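Local structure of SPbeta prophage-derived uncharacterized protein YomS (Bacillus subtilis, 6I5O) at residues Glu31-Ile45 against Glu87-Phe101. The protein is of unknown function but comes from a prophage lytic cassette and forms an all-beta domain that assembles with further copies of itself. Numbering follows the deposited sequence.
Sequences EEFVVGHFRELTVKI and EYWDFDIAGLFKVMF
Val43 CG2 sits over one face of the Phe101 ring, 3.8 Å from its centroid, in a CH-pi contact, and Leu41 reaches the same ring with CD2, 3.7 Å from CE1. These contacts lie between two facing layers of strands, as in a beta sandwich. In one layer, strand 40-45 runs antiparallel to 87-92, joined by paired backbone bonds such as Leu41 N to Phe91 O (3.0 Å); in the other, Phe33 and Val99 pair the same way. Where both segments turn, Ile93 has CG1 between backbone N and carbonyl carbon (chi1 66°), and CD1 at its end packs between Val35 CG1 and Leu41 CB in this tight, apolar interior.

On the other face of strands 40-45 and 87-92 the contacts are more polar, and a neighbouring subunit packs on Thr42, Lys44 and Tyr88. Thr42 OG1 donates to Asp90 OD1 at 2.6 Å, from above the carboxylate plane, while Asp90 OD2 pairs with Lys73. Lys44, bent at chi2 (66°), lays CD over the centre of the Tyr88 ring, 3.6 Å from the centroid, and its NZ goes on to Glu64 and Asp60 of that subunit. The looser, solvent-facing part is the outer face of the other pair, where Val34 lies exposed and the extended Lys98 reaches Glu32 OE1 with NZ at 2.7 Å, a salt bridge.

Strand 110-117 flanks 40-46, with a classic bulge at Arg39 and Glu40 facing Val117; strand 65-72 borders 87-92, and 51-59 pairs with 98-107.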
ATOM      1  N   GLU A  31      -6.220 -15.820  24.387  1.00 19.68           N
ATOM      2  CA  GLU A  31      -5.255 -14.799  24.848  1.00 19.79           C
ATOM      3  C   GLU A  31      -5.354 -13.582  23.939  1.00 18.28           C
ATOM      4  O   GLU A  31      -5.612 -13.748  22.720  1.00 18.55           O
ATOM      5  CB  GLU A  31      -3.834 -15.345  24.858  1.00 21.27           C
ATOM      6  CG  GLU A  31      -3.714 -16.551  25.720  1.00 24.98           C
ATOM      7  CD  GLU A  31      -4.028 -16.219  27.168  1.00 27.57           C
ATOM      8  OE1 GLU A  31      -3.559 -15.194  27.679  1.00 29.30           O
ATOM      9  OE2 GLU A  31      -4.753 -16.987  27.812  1.00 36.21           O
ATOM     10  N   GLU A  32      -5.213 -12.420  24.537  1.00 17.73           N
ATOM     11  CA  GLU A  32      -5.288 -11.155  23.774  1.00 16.93           C
ATOM     12  C   GLU A  32      -3.885 -10.679  23.472  1.00 16.58           C
ATOM     13  O   GLU A  32      -2.976 -10.732  24.339  1.00 18.36           O
ATOM     14  CB  GLU A  32      -5.969 -10.073  24.615  1.00 18.40           C
ATOM     15  CG  GLU A  32      -7.431 -10.373  24.887  1.00 20.68           C
ATOM     16  CD  GLU A  32      -8.098  -9.324  25.756  1.00 23.31           C
ATOM     17  OE1 GLU A  32      -7.505  -8.888  26.707  1.00 24.42           O
ATOM     18  OE2 GLU A  32      -9.186  -8.977  25.485  1.00 30.40           O
ATOM     19  N   PHE A  33      -3.683 -10.185  22.262  1.00 15.00           N
ATOM     20  CA  PHE A  33      -2.361  -9.678  21.839  1.00 14.67           C
ATOM     21  C   PHE A  33      -2.371  -8.164  21.978  1.00 13.57           C
ATOM     22  O   PHE A  33      -3.237  -7.526  21.373  1.00 13.86           O
ATOM     23  CB  PHE A  33      -2.033 -10.091  20.425  1.00 14.91           C
ATOM     24  CG  PHE A  33      -0.692  -9.601  19.981  1.00 15.36           C
ATOM     25  CD1 PHE A  33       0.446 -10.173  20.492  1.00 16.96           C
ATOM     26  CD2 PHE A  33      -0.555  -8.567  19.050  1.00 15.50           C
ATOM     27  CE1 PHE A  33       1.706  -9.717  20.107  1.00 17.99           C
ATOM     28  CE2 PHE A  33       0.721  -8.143  18.672  1.00 15.76           C
ATOM     29  CZ  PHE A  33       1.835  -8.700  19.252  1.00 16.81           C
ATOM     30  N   VAL A  34      -1.422  -7.659  22.727  1.00 13.36           N
ATOM     31  CA  VAL A  34      -1.149  -6.213  22.823  1.00 13.33           C
ATOM     32  C   VAL A  34      -0.344  -5.812  21.601  1.00 12.43           C
ATOM     33  O   VAL A  34       0.802  -6.272  21.423  1.00 13.04           O
ATOM     34  CB  VAL A  34      -0.440  -5.863  24.115  1.00 14.32           C
ATOM     35  CG1 VAL A  34      -0.016  -4.400  24.187  1.00 14.69           C
ATOM     36  CG2 VAL A  34      -1.309  -6.250  25.303  1.00 15.05           C
ATOM     37  N   VAL A  35      -0.917  -4.960  20.746  1.00 11.87           N
ATOM     38  CA  VAL A  35      -0.308  -4.634  19.442  1.00 11.39           C
ATOM     39  C   VAL A  35       1.055  -3.994  19.613  1.00 11.29           C
ATOM     40  O   VAL A  35       1.945  -4.291  18.809  1.00 10.87           O
ATOM     41  CB  VAL A  35      -1.313  -3.776  18.670  1.00 11.14           C
ATOM     42  CG1 VAL A  35      -0.623  -3.232  17.406  1.00 11.28           C
ATOM     43  CG2 VAL A  35      -2.555  -4.586  18.292  1.00 11.69           C
ATOM     44  N   GLY A  36       1.230  -3.101  20.583  1.00 11.24           N
ATOM     45  CA  GLY A  36       2.540  -2.497  20.796  1.00 11.45           C
ATOM     46  C   GLY A  36       3.012  -1.736  19.560  1.00 10.94           C
ATOM     47  O   GLY A  36       2.250  -0.836  19.129  1.00 10.79           O
ATOM     48  N   HIS A  37       4.194  -2.062  19.061  1.00 11.32           N
ATOM     49  CA  HIS A  37       4.742  -1.338  17.909  1.00 11.10           C
ATOM     50  C   HIS A  37       4.417  -1.999  16.594  1.00 11.48           C
ATOM     51  O   HIS A  37       4.953  -1.542  15.564  1.00 11.87           O
ATOM     52  CB  HIS A  37       6.224  -1.064  18.112  1.00 11.35           C
ATOM     53  CG  HIS A  37       7.099  -2.263  18.152  1.00 11.41           C
ATOM     54  ND1 HIS A  37       8.127  -2.334  19.059  1.00 11.86           N
ATOM     55  CD2 HIS A  37       7.146  -3.364  17.359  1.00 11.27           C
ATOM     56  CE1 HIS A  37       8.815  -3.440  18.821  1.00 12.29           C
ATOM     57  NE2 HIS A  37       8.200  -4.116  17.804  1.00 11.56           N
ATOM     58  N   PHE A  38       3.611  -3.039  16.521  1.00 11.00           N
ATOM     59  CA  PHE A  38       3.401  -3.788  15.280  1.00 11.21           C
ATOM     60  C   PHE A  38       2.356  -3.105  14.407  1.00 11.32           C
ATOM     61  O   PHE A  38       1.559  -2.256  14.836  1.00 11.10           O
ATOM     62  CB  PHE A  38       3.053  -5.237  15.616  1.00 10.95           C
ATOM     63  CG  PHE A  38       4.233  -5.967  16.203  1.00 11.45           C
ATOM     64  CD1 PHE A  38       5.294  -6.369  15.410  1.00 11.49           C
ATOM     65  CD2 PHE A  38       4.314  -6.242  17.560  1.00 11.82           C
ATOM     66  CE1 PHE A  38       6.411  -6.952  15.974  1.00 12.46           C
ATOM     67  CE2 PHE A  38       5.446  -6.816  18.126  1.00 12.44           C
ATOM     68  CZ  PHE A  38       6.465  -7.248  17.315  1.00 12.62           C
ATOM     69  N   ARG A  39       2.416  -3.453  13.121  0.70 11.70           N
ATOM     70  CA  ARG A  39       1.498  -2.875  12.111  0.70 11.77           C
ATOM     71  C   ARG A  39       0.554  -3.899  11.509  0.70 11.60           C
ATOM     72  O   ARG A  39      -0.562  -3.526  11.143  0.70 11.26           O
ATOM     73  CB  ARG A  39       2.268  -2.242  10.944  0.70 12.84           C
ATOM     74  CG  ARG A  39       3.212  -1.090  11.283  0.70 13.95           C
ATOM     75  CD  ARG A  39       4.023  -0.756  10.003  0.70 15.08           C
ATOM     76  NE  ARG A  39       5.057   0.248  10.129  0.70 16.79           N
ATOM     77  CZ  ARG A  39       4.838   1.541   9.943  0.70 17.17           C
ATOM     78  NH1 ARG A  39       3.611   1.968   9.806  0.70 16.68           N
ATOM     79  NH2 ARG A  39       5.818   2.420   9.943  0.70 19.43           N
ATOM     80  N   GLU A  40       1.014  -5.121  11.305  0.60 12.58           N
ATOM     81  CA  GLU A  40       0.254  -6.137  10.555  0.60 12.90           C
ATOM     82  C   GLU A  40       0.248  -7.444  11.355  0.60 12.44           C
ATOM     83  O   GLU A  40       1.194  -7.736  12.056  0.60 12.28           O
ATOM     84  CB  GLU A  40       0.893  -6.391   9.166  0.60 14.06           C
ATOM     85  CG  GLU A  40       1.005  -5.159   8.282  0.60 15.62           C
ATOM     86  CD  GLU A  40       1.781  -5.401   6.994  0.60 19.01           C
ATOM     87  OE1 GLU A  40       2.958  -6.010   7.001  0.60 20.93           O
ATOM     88  OE2 GLU A  40       1.241  -4.856   5.995  0.60 26.52           O
ATOM     89  N   LEU A  41      -0.807  -8.219  11.150  1.00 12.79           N
ATOM     90  CA  LEU A  41      -0.951  -9.566  11.735  1.00 12.95           C
ATOM     91  C   LEU A  41      -1.440 -10.526  10.678  1.00 12.98           C
ATOM     92  O   LEU A  41      -2.357 -10.206   9.938  1.00 13.21           O
ATOM     93  CB  LEU A  41      -2.001  -9.480  12.835  1.00 14.07           C
ATOM     94  CG  LEU A  41      -2.543 -10.771  13.427  1.00 14.59           C
ATOM     95  CD1 LEU A  41      -1.525 -11.569  14.170  1.00 14.63           C
ATOM     96  CD2 LEU A  41      -3.703 -10.475  14.350  1.00 15.29           C
ATOM     97  N   THR A  42      -0.855 -11.713  10.702  1.00 13.43           N
ATOM     98  CA  THR A  42      -1.392 -12.843   9.931  1.00 13.26           C
ATOM     99  C   THR A  42      -1.704 -13.955  10.918  1.00 13.75           C
ATOM    100  O   THR A  42      -0.793 -14.425  11.614  1.00 14.04           O
ATOM    101  CB  THR A  42      -0.394 -13.322   8.877  1.00 13.44           C
ATOM    102  OG1 THR A  42      -0.120 -12.244   7.968  1.00 13.84           O
ATOM    103  CG2 THR A  42      -0.938 -14.488   8.073  1.00 14.37           C
ATOM    104  N   VAL A  43      -2.952 -14.373  10.960  1.00 14.20           N
ATOM    105  CA  VAL A  43      -3.430 -15.460  11.856  1.00 14.92           C
ATOM    106  C   VAL A  43      -3.580 -16.736  11.049  1.00 15.13           C
ATOM    107  O   VAL A  43      -4.158 -16.709   9.961  1.00 15.56           O
ATOM    108  CB  VAL A  43      -4.791 -15.076  12.459  1.00 15.93           C
ATOM    109  CG1 VAL A  43      -5.339 -16.181  13.321  1.00 17.66           C
ATOM    110  CG2 VAL A  43      -4.647 -13.843  13.304  1.00 16.97           C
ATOM    111  N   LYS A  44      -3.085 -17.841  11.608  1.00 14.54           N
ATOM    112  CA  LYS A  44      -3.291 -19.181  11.041  1.00 15.05           C
ATOM    113  C   LYS A  44      -4.291 -19.908  11.935  1.00 15.15           C
ATOM    114  O   LYS A  44      -4.068 -20.044  13.177  1.00 15.84           O
ATOM    115  CB  LYS A  44      -1.982 -19.950  10.972  1.00 15.39           C
ATOM    116  CG  LYS A  44      -2.133 -21.379  10.516  1.00 15.83           C
ATOM    117  CD  LYS A  44      -2.591 -21.529   9.079  1.00 16.17           C
ATOM    118  CE  LYS A  44      -3.053 -22.927   8.688  1.00 16.79           C
ATOM    119  NZ  LYS A  44      -1.962 -23.902   8.783  1.00 17.37           N
ATOM    120  N   ILE A  45      -5.341 -20.415  11.315  0.70 15.65           N
ATOM    121  CA  ILE A  45      -6.333 -21.277  12.012  0.70 16.11           C
ATOM    122  C   ILE A  45      -6.013 -22.710  11.589  0.70 16.79           C
ATOM    123  O   ILE A  45      -6.021 -23.013  10.381  0.70 16.79           O
ATOM    124  CB  ILE A  45      -7.762 -20.851  11.651  0.70 16.64           C
ATOM    125  CG1 ILE A  45      -8.006 -19.432  12.157  0.70 17.07           C
ATOM    126  CG2 ILE A  45      -8.786 -21.796  12.239  0.70 16.98           C
ATOM    127  CD1 ILE A  45      -9.153 -18.752  11.517  0.70 17.39           C
ATOM    128  N   GLU A  87      -6.581 -21.915   7.350  1.00 15.83           N
ATOM    129  CA  GLU A  87      -6.671 -20.604   6.670  1.00 15.89           C
ATOM    130  C   GLU A  87      -5.727 -19.625   7.338  1.00 15.41           C
ATOM    131  O   GLU A  87      -5.530 -19.659   8.579  1.00 16.28           O
ATOM    132  CB  GLU A  87      -8.058 -19.965   6.802  1.00 16.68           C
ATOM    133  CG  GLU A  87      -9.116 -20.652   6.031  1.00 18.34           C
ATOM    134  CD  GLU A  87     -10.477 -19.981   6.128  1.00 17.81           C
ATOM    135  OE1 GLU A  87     -10.783 -19.387   7.171  1.00 17.91           O
ATOM    136  OE2 GLU A  87     -11.222 -20.168   5.153  1.00 19.93           O
ATOM    137  N   TYR A  88      -5.188 -18.731   6.499  1.00 14.70           N
ATOM    138  CA  TYR A  88      -4.477 -17.532   6.964  1.00 14.49           C
ATOM    139  C   TYR A  88      -5.377 -16.313   6.738  1.00 14.35           C
ATOM    140  O   TYR A  88      -5.946 -16.147   5.625  1.00 14.18           O
ATOM    141  CB  TYR A  88      -3.184 -17.331   6.182  1.00 14.71           C
ATOM    142  CG  TYR A  88      -2.107 -18.334   6.527  1.00 15.05           C
ATOM    143  CD1 TYR A  88      -1.206 -18.145   7.563  1.00 14.90           C
ATOM    144  CD2 TYR A  88      -1.938 -19.423   5.709  1.00 15.73           C
ATOM    145  CE1 TYR A  88      -0.189 -19.050   7.836  1.00 15.67           C
ATOM    146  CE2 TYR A  88      -0.924 -20.335   5.965  1.00 15.94           C
ATOM    147  CZ  TYR A  88      -0.058 -20.165   7.008  1.00 16.03           C
ATOM    148  OH  TYR A  88       0.951 -21.070   7.211  1.00 17.79           O
ATOM    149  N   TRP A  89      -5.397 -15.422   7.729  1.00 13.73           N
ATOM    150  CA  TRP A  89      -6.134 -14.150   7.617  1.00 13.46           C
ATOM    151  C   TRP A  89      -5.189 -13.013   7.968  1.00 13.09           C
ATOM    152  O   TRP A  89      -4.514 -13.046   9.021  1.00 13.60           O
ATOM    153  CB  TRP A  89      -7.320 -14.143   8.567  1.00 12.98           C
ATOM    154  CG  TRP A  89      -8.420 -15.042   8.157  1.00 13.45           C
ATOM    155  CD1 TRP A  89      -8.551 -16.370   8.459  1.00 13.81           C
ATOM    156  CD2 TRP A  89      -9.561 -14.700   7.370  1.00 13.26           C
ATOM    157  NE1 TRP A  89      -9.684 -16.869   7.873  1.00 14.69           N
ATOM    158  CE2 TRP A  89     -10.315 -15.860   7.200  1.00 14.04           C
ATOM    159  CE3 TRP A  89     -10.010 -13.503   6.776  1.00 13.24           C
ATOM    160  CZ2 TRP A  89     -11.522 -15.879   6.508  1.00 14.41           C
ATOM    161  CZ3 TRP A  89     -11.184 -13.520   6.064  1.00 14.07           C
ATOM    162  CH2 TRP A  89     -11.949 -14.689   5.972  1.00 14.39           C
ATOM    163  N   ASP A  90      -5.182 -11.989   7.128  1.00 13.40           N
ATOM    164  CA  ASP A  90      -4.308 -10.804   7.262  1.00 13.56           C
ATOM    165  C   ASP A  90      -5.096  -9.608   7.795  1.00 13.07           C
ATOM    166  O   ASP A  90      -6.213  -9.350   7.318  1.00 13.18           O
ATOM    167  CB  ASP A  90      -3.724 -10.412   5.927  1.00 14.78           C
ATOM    168  CG  ASP A  90      -2.604 -11.250   5.427  1.00 17.25           C
ATOM    169  OD1 ASP A  90      -2.042 -12.053   6.230  1.00 18.74           O
ATOM    170  OD2 ASP A  90      -2.397 -11.168   4.184  1.00 19.21           O
ATOM    171  N   PHE A  91      -4.477  -8.901   8.725  1.00 12.92           N
ATOM    172  CA  PHE A  91      -5.127  -7.747   9.381  1.00 13.07           C
ATOM    173  C   PHE A  91      -4.163  -6.595   9.473  1.00 13.11           C
ATOM    174  O   PHE A  91      -2.980  -6.775   9.728  1.00 13.45           O
ATOM    175  CB  PHE A  91      -5.573  -8.080  10.804  1.00 13.35           C
ATOM    176  CG  PHE A  91      -6.510  -9.243  10.905  1.00 13.56           C
ATOM    177  CD1 PHE A  91      -6.053 -10.541  10.971  1.00 13.34           C
ATOM    178  CD2 PHE A  91      -7.880  -9.022  10.839  1.00 13.16           C
ATOM    179  CE1 PHE A  91      -6.932 -11.590  11.029  1.00 13.41           C
ATOM    180  CE2 PHE A  91      -8.770 -10.077  10.906  1.00 13.57           C
ATOM    181  CZ  PHE A  91      -8.286 -11.352  10.982  1.00 13.23           C
ATOM    182  N   ASP A  92      -4.703  -5.399   9.281  0.50 12.80           N
ATOM    183  CA  ASP A  92      -3.994  -4.136   9.564  0.50 12.96           C
ATOM    184  C   ASP A  92      -4.357  -3.722  10.985  0.50 12.46           C
ATOM    185  O   ASP A  92      -5.533  -3.435  11.258  0.50 13.31           O
ATOM    186  CB  ASP A  92      -4.353  -3.057   8.560  0.50 14.13           C
ATOM    187  CG  ASP A  92      -3.755  -1.693   8.871  0.50 15.62           C
ATOM    188  OD1 ASP A  92      -2.953  -1.490   9.850  0.50 16.66           O
ATOM    189  OD2 ASP A  92      -4.088  -0.761   8.092  0.50 20.28           O
ATOM    190  N   ILE A  93      -3.374  -3.797  11.873  1.00 12.22           N
ATOM    191  CA  ILE A  93      -3.628  -3.644  13.324  1.00 11.41           C
ATOM    192  C   ILE A  93      -2.917  -2.441  13.921  1.00 11.41           C
ATOM    193  O   ILE A  93      -2.980  -2.257  15.140  1.00 11.44           O
ATOM    194  CB  ILE A  93      -3.208  -4.927  14.062  1.00 12.16           C
ATOM    195  CG1 ILE A  93      -1.685  -5.174  13.992  1.00 12.70           C
ATOM    196  CG2 ILE A  93      -4.017  -6.131  13.611  1.00 12.71           C
ATOM    197  CD1 ILE A  93      -1.167  -6.211  14.929  1.00 12.83           C
ATOM    198  N   ALA A  94      -2.280  -1.601  13.124  1.00 10.61           N
ATOM    199  CA  ALA A  94      -1.357  -0.604  13.654  1.00 10.57           C
ATOM    200  C   ALA A  94      -2.009   0.338  14.649  1.00 10.76           C
ATOM    201  O   ALA A  94      -1.318   0.801  15.561  1.00 11.18           O
ATOM    202  CB  ALA A  94      -0.718   0.192  12.552  1.00 11.06           C
ATOM    203  N   GLY A  95      -3.281   0.672  14.410  1.00 10.87           N
ATOM    204  CA  GLY A  95      -3.989   1.633  15.262  1.00 10.98           C
ATOM    205  C   GLY A  95      -4.861   1.021  16.332  1.00 11.22           C
ATOM    206  O   GLY A  95      -5.756   1.737  16.856  1.00 12.02           O
ATOM    207  N   LEU A  96      -4.637  -0.240  16.656  1.00 10.99           N
ATOM    208  CA  LEU A  96      -5.490  -0.967  17.622  1.00 11.50           C
ATOM    209  C   LEU A  96      -4.703  -1.199  18.897  1.00 11.57           C
ATOM    210  O   LEU A  96      -3.498  -1.395  18.850  1.00 12.18           O
ATOM    211  CB  LEU A  96      -5.910  -2.320  17.078  1.00 11.56           C
ATOM    212  CG  LEU A  96      -6.648  -2.293  15.753  1.00 11.72           C
ATOM    213  CD1 LEU A  96      -6.955  -3.717  15.315  1.00 11.95           C
ATOM    214  CD2 LEU A  96      -7.952  -1.476  15.859  1.00 12.47           C
ATOM    215  N   PHE A  97      -5.364  -1.225  20.060  1.00 11.97           N
ATOM    216  CA  PHE A  97      -4.701  -1.575  21.318  1.00 12.20           C
ATOM    217  C   PHE A  97      -4.453  -3.093  21.415  1.00 11.94           C
ATOM    218  O   PHE A  97      -3.323  -3.532  21.620  1.00 11.56           O
ATOM    219  CB  PHE A  97      -5.547  -1.104  22.477  1.00 12.87           C
ATOM    220  CG  PHE A  97      -5.035  -1.590  23.812  1.00 13.73           C
ATOM    221  CD1 PHE A  97      -3.770  -1.242  24.237  1.00 14.80           C
ATOM    222  CD2 PHE A  97      -5.868  -2.331  24.651  1.00 14.35           C
ATOM    223  CE1 PHE A  97      -3.319  -1.716  25.481  1.00 15.53           C
ATOM    224  CE2 PHE A  97      -5.447  -2.685  25.924  1.00 15.59           C
ATOM    225  CZ  PHE A  97      -4.158  -2.432  26.287  1.00 15.76           C
ATOM    226  N   LYS A  98      -5.504  -3.876  21.207  1.00 12.46           N
ATOM    227  CA  LYS A  98      -5.435  -5.349  21.354  1.00 12.80           C
ATOM    228  C   LYS A  98      -6.210  -5.998  20.229  1.00 12.64           C
ATOM    229  O   LYS A  98      -7.130  -5.404  19.671  1.00 12.33           O
ATOM    230  CB  LYS A  98      -6.064  -5.818  22.650  1.00 13.60           C
ATOM    231  CG  LYS A  98      -5.153  -5.772  23.861  1.00 14.61           C
ATOM    232  CD  LYS A  98      -5.901  -6.174  25.107  1.00 15.25           C
ATOM    233  CE  LYS A  98      -4.982  -6.592  26.230  1.00 16.58           C
ATOM    234  NZ  LYS A  98      -5.765  -7.005  27.414  1.00 18.09           N
ATOM    235  N   VAL A  99      -5.825  -7.242  19.950  1.00 13.23           N
ATOM    236  CA  VAL A  99      -6.656  -8.103  19.076  1.00 13.20           C
ATOM    237  C   VAL A  99      -6.922  -9.423  19.798  1.00 13.97           C
ATOM    238  O   VAL A  99      -6.106  -9.856  20.642  1.00 14.32           O
ATOM    239  CB  VAL A  99      -6.010  -8.293  17.686  1.00 13.48           C
ATOM    240  CG1 VAL A  99      -5.981  -7.001  16.896  1.00 14.01           C
ATOM    241  CG2 VAL A  99      -4.641  -8.881  17.772  1.00 14.34           C
ATOM    242  N   MET A 100      -8.023 -10.029  19.429  1.00 13.93           N
ATOM    243  CA  MET A 100      -8.555 -11.247  20.055  0.60 14.47           C
ATOM    244  C   MET A 100      -9.236 -12.082  18.980  1.00 14.81           C
ATOM    245  O   MET A 100      -9.890 -11.531  18.104  1.00 14.28           O
ATOM    246  CB  MET A 100      -9.553 -10.860  21.152  0.60 15.27           C
ATOM    247  CG  MET A 100     -10.348 -12.060  21.627  0.60 16.22           C
ATOM    248  SD  MET A 100     -11.824 -11.627  22.580  0.60 17.65           S
ATOM    249  CE  MET A 100     -10.962 -11.008  23.977  0.60 17.60           C
ATOM    250  N   PHE A 101      -9.063 -13.395  19.047  1.00 14.92           N
ATOM    251  CA  PHE A 101      -9.681 -14.350  18.092  1.00 15.75           C
ATOM    252  C   PHE A 101     -10.487 -15.335  18.901  1.00 16.22           C
ATOM    253  O   PHE A 101      -9.862 -16.259  19.477  1.00 18.52           O
ATOM    254  CB  PHE A 101      -8.590 -15.026  17.268  1.00 16.28           C
ATOM    255  CG  PHE A 101      -8.004 -14.036  16.319  1.00 16.16           C
ATOM    256  CD1 PHE A 101      -7.025 -13.127  16.729  1.00 16.42           C
ATOM    257  CD2 PHE A 101      -8.568 -13.861  15.055  1.00 16.97           C
ATOM    258  CE1 PHE A 101      -6.653 -12.075  15.914  1.00 17.13           C
ATOM    259  CE2 PHE A 101      -8.161 -12.838  14.235  1.00 17.44           C
ATOM    260  CZ  PHE A 101      -7.226 -11.944  14.667  1.00 17.16           C
TER
HETATM  261  O   HOH W   1      -7.701 -14.724  21.267  1.00 15.11           O
HETATM  262  O   HOH W   2      -0.982  -1.849  21.939  1.00 11.58           O
HETATM  263  O   HOH W   3      -0.287 -23.483   6.405  1.00 15.90           O